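Local coordinates for Alr1585 protein (Nostoc sp., PDB 5C2I) that probably uses a bound haem and hydrogen peroxide to oxidise dyes and other substrates, as a tetrameric peroxidase of the dye-decolorizing (DyP) family, at residues 127-130 with 136-139; 181-186 with 254-259; 272-277 with 282-287; 340-343 with 349-352. The protein carries 1 engineered substitution. All blocks are in the same frame, centred on the assembly; numbering follows the deposited sequence.

Interaction 1 (127-130 with 136-139)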
loop_
_atom_site.group_PDB
_atom_site.type_symbol
_atom_site.label_atom_id
_atom_site.label_comp_id
_atom_site.label_asym_id
_atom_site.label_seq_id
_atom_site.Cartn_x
_atom_site.Cartn_y
_atom_site.Cartn_z
ATOM N N GLU A 127 7.163 -21.719 44.967
ATOM C CA GLU A 127 8.328 -20.923 45.354
ATOM C C GLU A 127 8.747 -20.015 44.200
ATOM O O GLU A 127 9.035 -18.841 44.389
ATOM C CB GLU A 127 9.549 -21.802 45.712
ATOM C CG GLU A 127 9.425 -22.596 46.993
ATOM C CD GLU A 127 10.662 -23.479 47.250
ATOM O OE1 GLU A 127 11.800 -23.192 46.772
ATOM O OE2 GLU A 127 10.475 -24.502 47.897
ATOM N N ILE A 128 8.720 -20.551 42.990
ATOM C CA ILE A 128 8.969 -19.755 41.793
ATOM C C ILE A 128 7.964 -18.613 41.650
ATOM O O ILE A 128 8.354 -17.450 41.455
ATOM C CB ILE A 128 8.907 -20.633 40.523
ATOM C CG1 ILE A 128 10.078 -21.627 40.521
ATOM C CG2 ILE A 128 8.878 -19.777 39.254
ATOM C CD1 ILE A 128 11.440 -21.013 40.255
ATOM N N ARG A 129 6.673 -18.934 41.742
ATOM C CA ARG A 129 5.628 -17.937 41.666
ATOM C C ARG A 129 5.832 -16.816 42.685
ATOM O O ARG A 129 5.778 -15.629 42.327
ATOM C CB ARG A 129 4.250 -18.581 41.896
ATOM C CG ARG A 129 3.090 -17.634 41.669
ATOM C CD ARG A 129 1.827 -18.222 42.277
ATOM N NE ARG A 129 1.834 -18.267 43.709
ATOM C CZ ARG A 129 1.556 -17.216 44.440
ATOM N NH1 ARG A 129 1.312 -16.043 43.873
ATOM N NH2 ARG A 129 1.537 -17.329 45.773
ATOM N N SER A 130 6.033 -17.195 43.942
ATOM C CA SER A 130 6.280 -16.250 45.005
ATOM C C SER A 130 7.495 -15.352 44.733
ATOM O O SER A 130 7.405 -14.137 44.859
ATOM C CB SER A 130 6.482 -17.002 46.326
ATOM O OG SER A 130 6.734 -16.080 47.350
ATOM N N LYS A 136 -1.711 -15.998 41.078
ATOM C CA LYS A 136 -2.047 -17.404 41.308
ATOM C C LYS A 136 -2.238 -18.143 39.997
ATOM O O LYS A 136 -2.747 -17.583 39.031
ATOM C CB LYS A 136 -3.320 -17.531 42.139
ATOM C CG LYS A 136 -3.172 -16.999 43.542
ATOM C CD LYS A 136 -4.425 -17.282 44.355
ATOM C CE LYS A 136 -4.345 -16.579 45.703
ATOM N NZ LYS A 136 -3.419 -17.308 46.604
ATOM N N ILE A 137 -1.846 -19.415 39.984
ATOM C CA ILE A 137 -1.909 -20.213 38.772
ATOM C C ILE A 137 -3.363 -20.338 38.308
ATOM O O ILE A 137 -3.613 -20.445 37.119
ATOM C CB ILE A 137 -1.233 -21.599 38.959
ATOM C CG1 ILE A 137 0.298 -21.498 38.768
ATOM C CG2 ILE A 137 -1.669 -22.596 37.883
ATOM C CD1 ILE A 137 1.010 -20.358 39.448
ATOM N N ALA A 138 -4.311 -20.301 39.233
ATOM C CA ALA A 138 -5.740 -20.361 38.868
ATOM C C ALA A 138 -6.206 -19.156 38.028
ATOM O O ALA A 138 -7.274 -19.211 37.448
ATOM C CB ALA A 138 -6.619 -20.505 40.128
ATOM N N THR A 139 -5.433 -18.067 37.993
ATOM C CA THR A 139 -5.767 -16.924 37.140
ATOM C C THR A 139 -5.240 -17.058 35.731
ATOM O O THR A 139 -5.573 -16.241 34.875
ATOM C CB THR A 139 -5.231 -15.594 37.702
ATOM O OG1 THR A 139 -3.799 -15.567 37.594
ATOM C CG2 THR A 139 -5.668 -15.390 39.152
#

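Interaction 2 (181-186 with 254-259). With GOL (glycerol), chain F.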
loop_
_atom_site.group_PDB
_atom_site.type_symbol
_atom_site.label_atom_id
_atom_site.label_comp_id
_atom_site.label_asym_id
_atom_site.label_seq_id
_atom_site.Cartn_x
_atom_site.Cartn_y
_atom_site.Cartn_z
ATOM N N HIS A 181 -2.673 -25.813 23.965
ATOM C CA HIS A 181 -2.727 -24.382 23.740
ATOM C C HIS A 181 -2.051 -24.032 22.431
ATOM O O HIS A 181 -1.068 -24.697 22.045
ATOM C CB HIS A 181 -2.069 -23.638 24.899
ATOM C CG HIS A 181 -2.271 -22.178 24.838
ATOM N ND1 HIS A 181 -3.523 -21.613 24.888
ATOM C CD2 HIS A 181 -1.407 -21.166 24.604
ATOM C CE1 HIS A 181 -3.412 -20.300 24.768
ATOM N NE2 HIS A 181 -2.140 -20.006 24.590
ATOM N N ARG A 182 -2.573 -23.003 21.754
ATOM C CA ARG A 182 -1.951 -22.464 20.542
ATOM C C ARG A 182 -1.888 -20.941 20.607
ATOM O O ARG A 182 -2.848 -20.285 21.025
ATOM C CB ARG A 182 -2.708 -22.909 19.291
ATOM C CG ARG A 182 -2.205 -22.311 17.987
ATOM C CD ARG A 182 -2.891 -22.880 16.742
ATOM N NE ARG A 182 -2.567 -22.112 15.539
ATOM C CZ ARG A 182 -2.578 -22.563 14.304
ATOM N NH1 ARG A 182 -2.846 -23.836 14.023
ATOM N NH2 ARG A 182 -2.281 -21.722 13.325
ATOM N N GLU A 183 -0.779 -20.396 20.111
ATOM C CA GLU A 183 -0.687 -18.992 19.759
ATOM C C GLU A 183 -0.257 -18.836 18.295
ATOM O O GLU A 183 0.460 -19.690 17.733
ATOM C CB GLU A 183 0.294 -18.259 20.670
ATOM C CG GLU A 183 -0.066 -18.255 22.166
ATOM C CD GLU A 183 -1.246 -17.370 22.528
ATOM O OE1 GLU A 183 -1.674 -16.498 21.728
ATOM O OE2 GLU A 183 -1.764 -17.558 23.667
ATOM N N ASP A 184 -0.676 -17.711 17.705
ATOM C CA ASP A 184 -0.240 -17.288 16.390
ATOM C C ASP A 184 0.397 -15.908 16.562
ATOM O O ASP A 184 -0.294 -14.899 16.616
ATOM C CB ASP A 184 -1.426 -17.208 15.430
ATOM C CG ASP A 184 -1.893 -18.583 14.972
ATOM O OD1 ASP A 184 -2.667 -19.259 15.719
ATOM O OD2 ASP A 184 -1.436 -19.005 13.883
ATOM N N GLY A 185 1.710 -15.911 16.704
ATOM C CA GLY A 185 2.485 -14.707 16.927
ATOM C C GLY A 185 2.717 -13.938 15.655
ATOM O O GLY A 185 2.754 -14.490 14.550
ATOM N N PHE A 186 2.845 -12.628 15.808
ATOM C CA PHE A 186 3.109 -11.748 14.682
ATOM C C PHE A 186 3.953 -10.559 15.124
ATOM O O PHE A 186 4.117 -10.306 16.327
ATOM C CB PHE A 186 1.804 -11.275 14.033
ATOM C CG PHE A 186 0.916 -10.489 14.948
ATOM C CD1 PHE A 186 1.045 -9.104 15.037
ATOM C CD2 PHE A 186 -0.012 -11.114 15.715
ATOM C CE1 PHE A 186 0.220 -8.380 15.891
ATOM C CE2 PHE A 186 -0.847 -10.393 16.569
ATOM C CZ PHE A 186 -0.716 -9.027 16.651
ATOM N N LEU A 254 14.716 -21.753 27.751
ATOM C CA LEU A 254 13.694 -20.857 27.303
ATOM C C LEU A 254 12.746 -20.498 28.443
ATOM O O LEU A 254 12.216 -21.385 29.130
ATOM C CB LEU A 254 12.893 -21.484 26.166
ATOM C CG LEU A 254 11.664 -20.712 25.679
ATOM C CD1 LEU A 254 11.998 -19.396 25.035
ATOM C CD2 LEU A 254 10.817 -21.568 24.734
ATOM N N VAL A 255 12.486 -19.218 28.611
ATOM C CA VAL A 255 11.403 -18.722 29.461
ATOM C C VAL A 255 10.309 -18.263 28.494
ATOM O O VAL A 255 10.587 -17.462 27.597
ATOM C CB VAL A 255 11.877 -17.515 30.286
ATOM C CG1 VAL A 255 10.683 -16.793 30.952
ATOM C CG2 VAL A 255 12.895 -17.925 31.324
ATOM N N TYR A 256 9.096 -18.770 28.660
ATOM C CA TYR A 256 7.921 -18.368 27.862
ATOM C C TYR A 256 6.865 -17.842 28.819
ATOM O O TYR A 256 6.498 -18.549 29.757
ATOM C CB TYR A 256 7.373 -19.572 27.069
ATOM C CG TYR A 256 6.331 -19.226 26.034
ATOM C CD1 TYR A 256 5.069 -18.671 26.397
ATOM C CD2 TYR A 256 6.570 -19.428 24.717
ATOM C CE1 TYR A 256 4.145 -18.326 25.437
ATOM C CE2 TYR A 256 5.622 -19.128 23.748
ATOM C CZ TYR A 256 4.430 -18.558 24.101
ATOM O OH TYR A 256 3.514 -18.264 23.137
ATOM N N ARG A 257 6.405 -16.603 28.593
ATOM C CA ARG A 257 5.385 -15.960 29.419
ATOM C C ARG A 257 4.446 -15.184 28.547
ATOM O O ARG A 257 4.904 -14.371 27.716
ATOM C CB ARG A 257 6.021 -15.037 30.452
ATOM C CG ARG A 257 6.819 -15.798 31.533
ATOM C CD ARG A 257 7.749 -14.915 32.338
ATOM N NE ARG A 257 7.105 -13.936 33.211
ATOM C CZ ARG A 257 6.548 -14.202 34.397
ATOM N NH1 ARG A 257 6.434 -15.443 34.876
ATOM N NH2 ARG A 257 6.062 -13.203 35.107
ATOM N N LYS A 258 3.133 -15.440 28.703
ATOM C CA LYS A 258 2.138 -14.681 27.978
ATOM C C LYS A 258 1.757 -13.445 28.805
ATOM O O LYS A 258 1.241 -13.591 29.918
ATOM C CB LYS A 258 0.927 -15.521 27.666
ATOM C CG LYS A 258 -0.148 -14.761 26.908
ATOM C CD LYS A 258 -1.287 -15.679 26.432
ATOM C CE LYS A 258 -2.270 -14.935 25.528
ATOM N NZ LYS A 258 -3.341 -15.788 24.951
ATOM N N LEU A 259 2.093 -12.266 28.298
ATOM C CA LEU A 259 1.956 -11.023 29.082
ATOM C C LEU A 259 0.922 -10.122 28.408
ATOM O O LEU A 259 1.195 -9.487 27.395
ATOM C CB LEU A 259 3.332 -10.344 29.196
ATOM C CG LEU A 259 4.454 -11.147 29.837
ATOM C CD1 LEU A 259 5.749 -10.324 29.940
ATOM C CD2 LEU A 259 4.040 -11.657 31.204
HETATM C C1 GOL F . -4.965 -15.077 21.413
HETATM O O1 GOL F . -4.239 -16.108 22.090
HETATM C C2 GOL F . -5.964 -14.524 22.415
HETATM O O2 GOL F . -5.305 -14.007 23.593
HETATM C C3 GOL F . -6.857 -13.466 21.781
HETATM O O3 GOL F . -6.215 -12.375 21.176
#

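Interaction 3 (272-277 with 282-287)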
loop_
_atom_site.group_PDB
_atom_site.type_symbol
_atom_site.label_atom_id
_atom_site.label_comp_id
_atom_site.label_asym_id
_atom_site.label_seq_id
_atom_site.Cartn_x
_atom_site.Cartn_y
_atom_site.Cartn_z
ATOM N N LYS A 272 -2.006 10.974 32.403
ATOM C CA LYS A 272 -2.180 11.537 33.722
ATOM C C LYS A 272 -0.830 11.913 34.363
ATOM O O LYS A 272 -0.693 12.965 34.992
ATOM C CB LYS A 272 -2.979 10.616 34.616
ATOM C CG LYS A 272 -3.176 11.306 35.964
ATOM C CD LYS A 272 -4.394 10.917 36.740
ATOM C CE LYS A 272 -4.450 11.686 38.046
ATOM N NZ LYS A 272 -5.451 11.135 38.997
ATOM N N LEU A 273 0.143 11.029 34.223
ATOM C CA LEU A 273 1.500 11.280 34.694
ATOM C C LEU A 273 2.048 12.540 34.059
ATOM O O LEU A 273 2.561 13.427 34.762
ATOM C CB LEU A 273 2.391 10.067 34.361
ATOM C CG LEU A 273 3.886 10.206 34.636
ATOM C CD1 LEU A 273 4.161 10.433 36.125
ATOM C CD2 LEU A 273 4.624 8.994 34.105
ATOM N N ALA A 274 1.866 12.666 32.740
ATOM C CA ALA A 274 2.332 13.838 32.021
ATOM C C ALA A 274 1.668 15.117 32.542
ATOM O O ALA A 274 2.328 16.148 32.733
ATOM C CB ALA A 274 2.071 13.661 30.531
ATOM N N GLN A 275 0.377 15.050 32.783
ATOM C CA GLN A 275 -0.360 16.233 33.268
ATOM C C GLN A 275 0.115 16.598 34.670
ATOM O O GLN A 275 0.279 17.776 34.972
ATOM C CB GLN A 275 -1.858 16.000 33.353
ATOM C CG GLN A 275 -2.571 15.680 32.062
ATOM C CD GLN A 275 -4.067 15.458 32.266
ATOM O OE1 GLN A 275 -4.701 16.092 33.147
ATOM N NE2 GLN A 275 -4.654 14.569 31.435
ATOM N N LYS A 276 0.310 15.606 35.522
ATOM C CA LYS A 276 0.759 15.850 36.907
ATOM C C LYS A 276 2.136 16.514 36.951
ATOM O O LYS A 276 2.354 17.505 37.691
ATOM C CB LYS A 276 0.704 14.545 37.725
ATOM C CG LYS A 276 -0.724 14.220 38.118
ATOM C CD LYS A 276 -1.372 15.318 38.994
ATOM C CE LYS A 276 -0.812 15.363 40.401
ATOM N NZ LYS A 276 -1.574 16.231 41.358
ATOM N N LEU A 277 3.052 16.023 36.112
ATOM C CA LEU A 277 4.375 16.603 36.025
ATOM C C LEU A 277 4.459 17.845 35.146
ATOM O O LEU A 277 5.523 18.472 35.062
ATOM C CB LEU A 277 5.372 15.562 35.502
ATOM C CG LEU A 277 5.511 14.300 36.350
ATOM C CD1 LEU A 277 6.345 13.277 35.620
ATOM C CD2 LEU A 277 6.104 14.642 37.710
ATOM N N ASN A 282 4.821 12.429 25.340
ATOM C CA ASN A 282 5.909 11.592 24.832
ATOM C C ASN A 282 7.092 11.434 25.823
ATOM O O ASN A 282 7.630 10.328 25.980
ATOM C CB ASN A 282 6.313 11.993 23.409
ATOM C CG ASN A 282 6.911 13.368 23.311
ATOM O OD1 ASN A 282 7.291 14.005 24.280
ATOM N ND2 ASN A 282 6.996 13.841 22.088
ATOM N N LEU A 283 7.415 12.501 26.564
ATOM C CA LEU A 283 8.461 12.417 27.588
ATOM C C LEU A 283 8.009 11.564 28.779
ATOM O O LEU A 283 8.790 10.752 29.307
ATOM C CB LEU A 283 8.908 13.822 28.041
ATOM C CG LEU A 283 9.958 13.883 29.138
ATOM C CD1 LEU A 283 11.259 13.185 28.741
ATOM C CD2 LEU A 283 10.207 15.333 29.517
ATOM N N ALA A 284 6.743 11.679 29.183
ATOM C CA ALA A 284 6.217 10.779 30.234
ATOM C C ALA A 284 6.428 9.299 29.851
ATOM O O ALA A 284 6.850 8.479 30.669
ATOM C CB ALA A 284 4.749 11.073 30.509
ATOM N N GLY A 285 6.064 8.949 28.621
ATOM C CA GLY A 285 6.336 7.613 28.084
ATOM C C GLY A 285 7.798 7.207 28.188
ATOM O O GLY A 285 8.104 6.107 28.659
ATOM N N ALA A 286 8.704 8.117 27.806
ATOM C CA ALA A 286 10.113 7.859 27.877
ATOM C C ALA A 286 10.630 7.676 29.312
ATOM O O ALA A 286 11.561 6.888 29.548
ATOM C CB ALA A 286 10.888 8.965 27.193
ATOM N N LEU A 287 10.013 8.340 30.265
ATOM C CA LEU A 287 10.374 8.141 31.677
ATOM C C LEU A 287 9.921 6.789 32.234
ATOM O O LEU A 287 10.511 6.245 33.177
ATOM C CB LEU A 287 9.786 9.273 32.539
ATOM C CG LEU A 287 10.284 10.677 32.231
ATOM C CD1 LEU A 287 9.599 11.729 33.084
ATOM C CD2 LEU A 287 11.803 10.787 32.389
#

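Interaction 4 (340-343 with 349-352)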
loop_
_atom_site.group_PDB
_atom_site.type_symbol
_atom_site.label_atom_id
_atom_site.label_comp_id
_atom_site.label_asym_id
_atom_site.label_seq_id
_atom_site.Cartn_x
_atom_site.Cartn_y
_atom_site.Cartn_z
ATOM N N THR A 340 25.121 -1.087 39.062
ATOM C CA THR A 340 25.370 -1.994 40.212
ATOM C C THR A 340 26.857 -2.072 40.564
ATOM O O THR A 340 27.227 -2.251 41.735
ATOM C CB THR A 340 24.832 -3.426 40.031
ATOM O OG1 THR A 340 25.642 -4.150 39.086
ATOM C CG2 THR A 340 23.369 -3.435 39.606
ATOM N N ALA A 341 27.697 -1.850 39.558
ATOM C CA ALA A 341 29.134 -1.844 39.739
ATOM C C ALA A 341 29.626 -0.584 40.430
ATOM O O ALA A 341 30.621 -0.618 41.134
ATOM C CB ALA A 341 29.825 -2.047 38.388
ATOM N N ARG A 342 28.950 0.540 40.234
ATOM C CA ARG A 342 29.235 1.745 41.005
ATOM C C ARG A 342 28.659 1.783 42.387
ATOM O O ARG A 342 29.302 2.221 43.344
ATOM C CB ARG A 342 28.567 2.945 40.384
ATOM C CG ARG A 342 29.255 3.494 39.190
ATOM C CD ARG A 342 28.524 4.760 38.778
ATOM N NE ARG A 342 27.329 4.434 37.993
ATOM C CZ ARG A 342 27.342 4.081 36.705
ATOM N NH1 ARG A 342 28.490 4.019 36.036
ATOM N NH2 ARG A 342 26.212 3.798 36.072
ATOM N N LEU A 343 27.378 1.455 42.456
ATOM C CA LEU A 343 26.565 1.867 43.594
ATOM C C LEU A 343 26.597 0.798 44.641
ATOM O O LEU A 343 26.551 1.114 45.822
ATOM C CB LEU A 343 25.112 2.179 43.160
ATOM C CG LEU A 343 24.944 3.427 42.276
ATOM C CD1 LEU A 343 23.523 3.516 41.753
ATOM C CD2 LEU A 343 25.335 4.711 43.061
ATOM N N HIS A 349 35.963 -3.171 43.090
ATOM C CA HIS A 349 36.223 -4.013 41.929
ATOM C C HIS A 349 35.175 -3.713 40.839
ATOM O O HIS A 349 34.342 -4.562 40.544
ATOM C CB HIS A 349 36.293 -5.521 42.339
ATOM C CG HIS A 349 37.632 -5.929 42.902
ATOM N ND1 HIS A 349 37.963 -5.779 44.236
ATOM C CD2 HIS A 349 38.739 -6.433 42.299
ATOM C CE1 HIS A 349 39.206 -6.187 44.432
ATOM N NE2 HIS A 349 39.703 -6.583 43.273
ATOM N N PHE A 350 35.220 -2.502 40.262
ATOM C CA PHE A 350 34.246 -2.091 39.233
ATOM C C PHE A 350 34.204 -3.100 38.101
ATOM O O PHE A 350 33.131 -3.596 37.760
ATOM C CB PHE A 350 34.474 -0.672 38.650
ATOM C CG PHE A 350 33.480 -0.289 37.547
ATOM C CD1 PHE A 350 33.677 -0.676 36.215
ATOM C CD2 PHE A 350 32.334 0.444 37.841
ATOM C CE1 PHE A 350 32.765 -0.335 35.211
ATOM C CE2 PHE A 350 31.410 0.783 36.834
ATOM C CZ PHE A 350 31.633 0.389 35.519
ATOM N N ASP A 351 35.369 -3.422 37.531
ATOM C CA ASP A 351 35.409 -4.285 36.348
ATOM C C ASP A 351 34.795 -5.652 36.604
ATOM O O ASP A 351 34.025 -6.154 35.767
ATOM C CB ASP A 351 36.843 -4.443 35.813
ATOM C CG ASP A 351 37.355 -3.186 35.150
ATOM O OD1 ASP A 351 36.560 -2.241 34.916
ATOM O OD2 ASP A 351 38.573 -3.121 34.890
ATOM N N GLU A 352 35.140 -6.264 37.735
ATOM C CA GLU A 352 34.604 -7.575 38.079
ATOM C C GLU A 352 33.088 -7.466 38.311
ATOM O O GLU A 352 32.326 -8.313 37.849
ATOM C CB GLU A 352 35.244 -8.165 39.338
ATOM C CG GLU A 352 36.718 -8.594 39.238
ATOM C CD GLU A 352 37.734 -7.431 39.170
ATOM O OE1 GLU A 352 37.336 -6.217 39.265
ATOM O OE2 GLU A 352 38.955 -7.731 39.016
#

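Interaction 1 (127-130 with 136-139)
R129, on helix 126-132, lays the aliphatic middle of its side chain against I137, the first residue of a short 3-10 turn. This helix-loop-3-10 connection lies at the surface of the N-terminal DyP alpha+beta barrel region. The contact is narrow: R129 CD approaches I137 CD1 to 3.6 Å. The same R129 CD stands 4.1 Å from K136 CA. The torsions explain this reach. R129 CG lies anti to the backbone N (chi1 -173°) and chi2 continues the extension, so the chain leaves the helix towards the turn; a bend at chi3 (69°) then swings the guanidinium off that line. I137 carries CG1 beside its own backbone N, and its CD1 returns towards the arginine although the CB does not lead there. The two side chains meet at a slant. Beyond the bend, R129 NH2 forms a salt bridge with E126 one helical turn back, and NH1 makes a weak hydrogen bond to the carbonyl of D134 in the connecting loop. K136 sends its CB the other way, but R129 NH2 and K136 NZ are still 5.0 Å apart, a proximity of like charges that may be mildly unfavourable. The turn is secured at K136 O, which accepts T139 N at 2.9 Å and T139 OG1 at 2.7 Å, the hydroxyl lying in the carbonyl plane.

Interaction 2 (181-186 with 254-259)
The edge of the H181 ring faces the E183 carboxylate and, near the ring plane, the ammonium of K258; the Y256 ring brings its OH to E183 CG at 3.7 Å, with ring and carboxylate planes 34° apart. On strand 42-50, F47 meets Y256 edge-to-face and H45 packs on it and hydrogen-bonds its OH. Here the beta-sheets of the two ferredoxin-like halves expected of a DyP peroxidase face each other, strands 181-186 and 254-259 running at 80° with axes 11.3 Å apart. That separation is spanned by side chains, with a glycerol between two of them. E183 folds at chi2 while K258 extends fully, and the two cross at about a right angle. E183 OE2 takes two donors: K258 NZ on the syn side at 2.7 Å, in a salt bridge, and H181 NE2 on the anti side at 2.6 Å, well out of the carboxylate plane. K258 has a second carboxylate in E141 and a cation-pi partner in Y369, and its neighbour L259 touches the haem. R182 and D184 point to the other side of their strand, joined by a two-nitrogen, side-on salt bridge at a subunit interface, where N167 of the second subunit also bonds D184. The glycerol, probably from the crystallisation liquor, closes the polar cluster: its O1 donates to E183 OE1 at 2.6 Å, and K258 NZ donates to its O2 at 3.0 Å.

Interaction 3 (272-277 with 282-287)
L273 reaches from helix 263-277 to A284 on helix 281-289, two consecutive helices of the C-terminal DyP family region that pack crosswise. L273 CB is 4.6 Å from A284 CB, just beyond contact. With chi1 near 180° (173°) setting it opposite the amide nitrogen, L273 CG comes within 4.3 Å of A284 CB. At the branch the two methyls part: CD1 turns away from A284, while L273 CD2 settles over it, 4.2 Å from A284 CB and 4.1 Å from A284 O. This last approach sets a methyl against a helix carbonyl and is van der Waals packing. The closest meeting of the two helices is made by the smallest side chains. A274 CB touches A284 CB at 3.7 Å, and the CA atoms of this pair are 5.3 Å apart, which indicates that two alanines let the backbones come close. A284 CB thus sits between A274 and L273. One turn along each helix, L277 CD1 and L287 CD1 make a looser apolar contact at 4.4 Å. The local axes pass at 8.7 Å and cross at 108°, so the chain changes direction by slightly more than a right angle at the short turn between them. Strand 428-431 borders this apolar seam, its W430 touching L273, L277 and L287, and Y442 of strand 439-442 also packs on L273; on helix 281-289, L283 and A286 lean on F292 of the following loop.

Interaction 4 (340-343 with 349-352)
The backbones come closest at A341 and F350, whose CA atoms are 5.1 Å apart where helix 339-343 finishes and helix 350-358 starts, with H349 at the N-cap position. The motif is a pair of successive helices linked by a short non-helical loop, in the C-terminal DyP family region. Its main contact is a CH-pi interaction: A341 CB lies over one face of the F350 ring, 3.9 Å from the centroid and 28° off the normal. The offset is towards one side of the ring, since F350 CD2 and CE2 are each 3.6 Å from A341 CB, whereas F350 CG is 4.1 Å from it. A chi1 of 178° turns the F350 ring to the side of its carbonyl carbon and carries it across to the first helix, even though its CB does not aim there. A341 also packs on A353 and F354, so three residues of the second helix pack on this methyl. R342 runs alongside F350 in the same direction, its guanidinium plane inclined 36° to the ring. The charged end is held by D339 and D317 in salt bridges rather than by the phenyl group; it is the aliphatic part that meets the aromatic, R342 CG lying 4.2 Å from F350 CE2.

How the interactions relate
The four contacts follow one another along the chain without overlapping. Interactions 1 and 2 are the closest pair by centres, 18 Å apart, with nearest atoms about 7 Å apart. Interaction 1 stays within the N-terminal DyP region, whereas interaction 2 joins that region to the C-terminal one through strands of two different beta-sheets, and adjoins both the haem and a second subunit. Strand 250-261 leads directly into helix 263-277, linking interaction 2 to interaction 3, although their centres are 30 Å apart. Interactions 3 and 4 are separate local helix pairs of the C-terminal region, 32 Å apart between centres. Three contacts thus tie chain neighbours together, and interaction 2 alone unites distant segments.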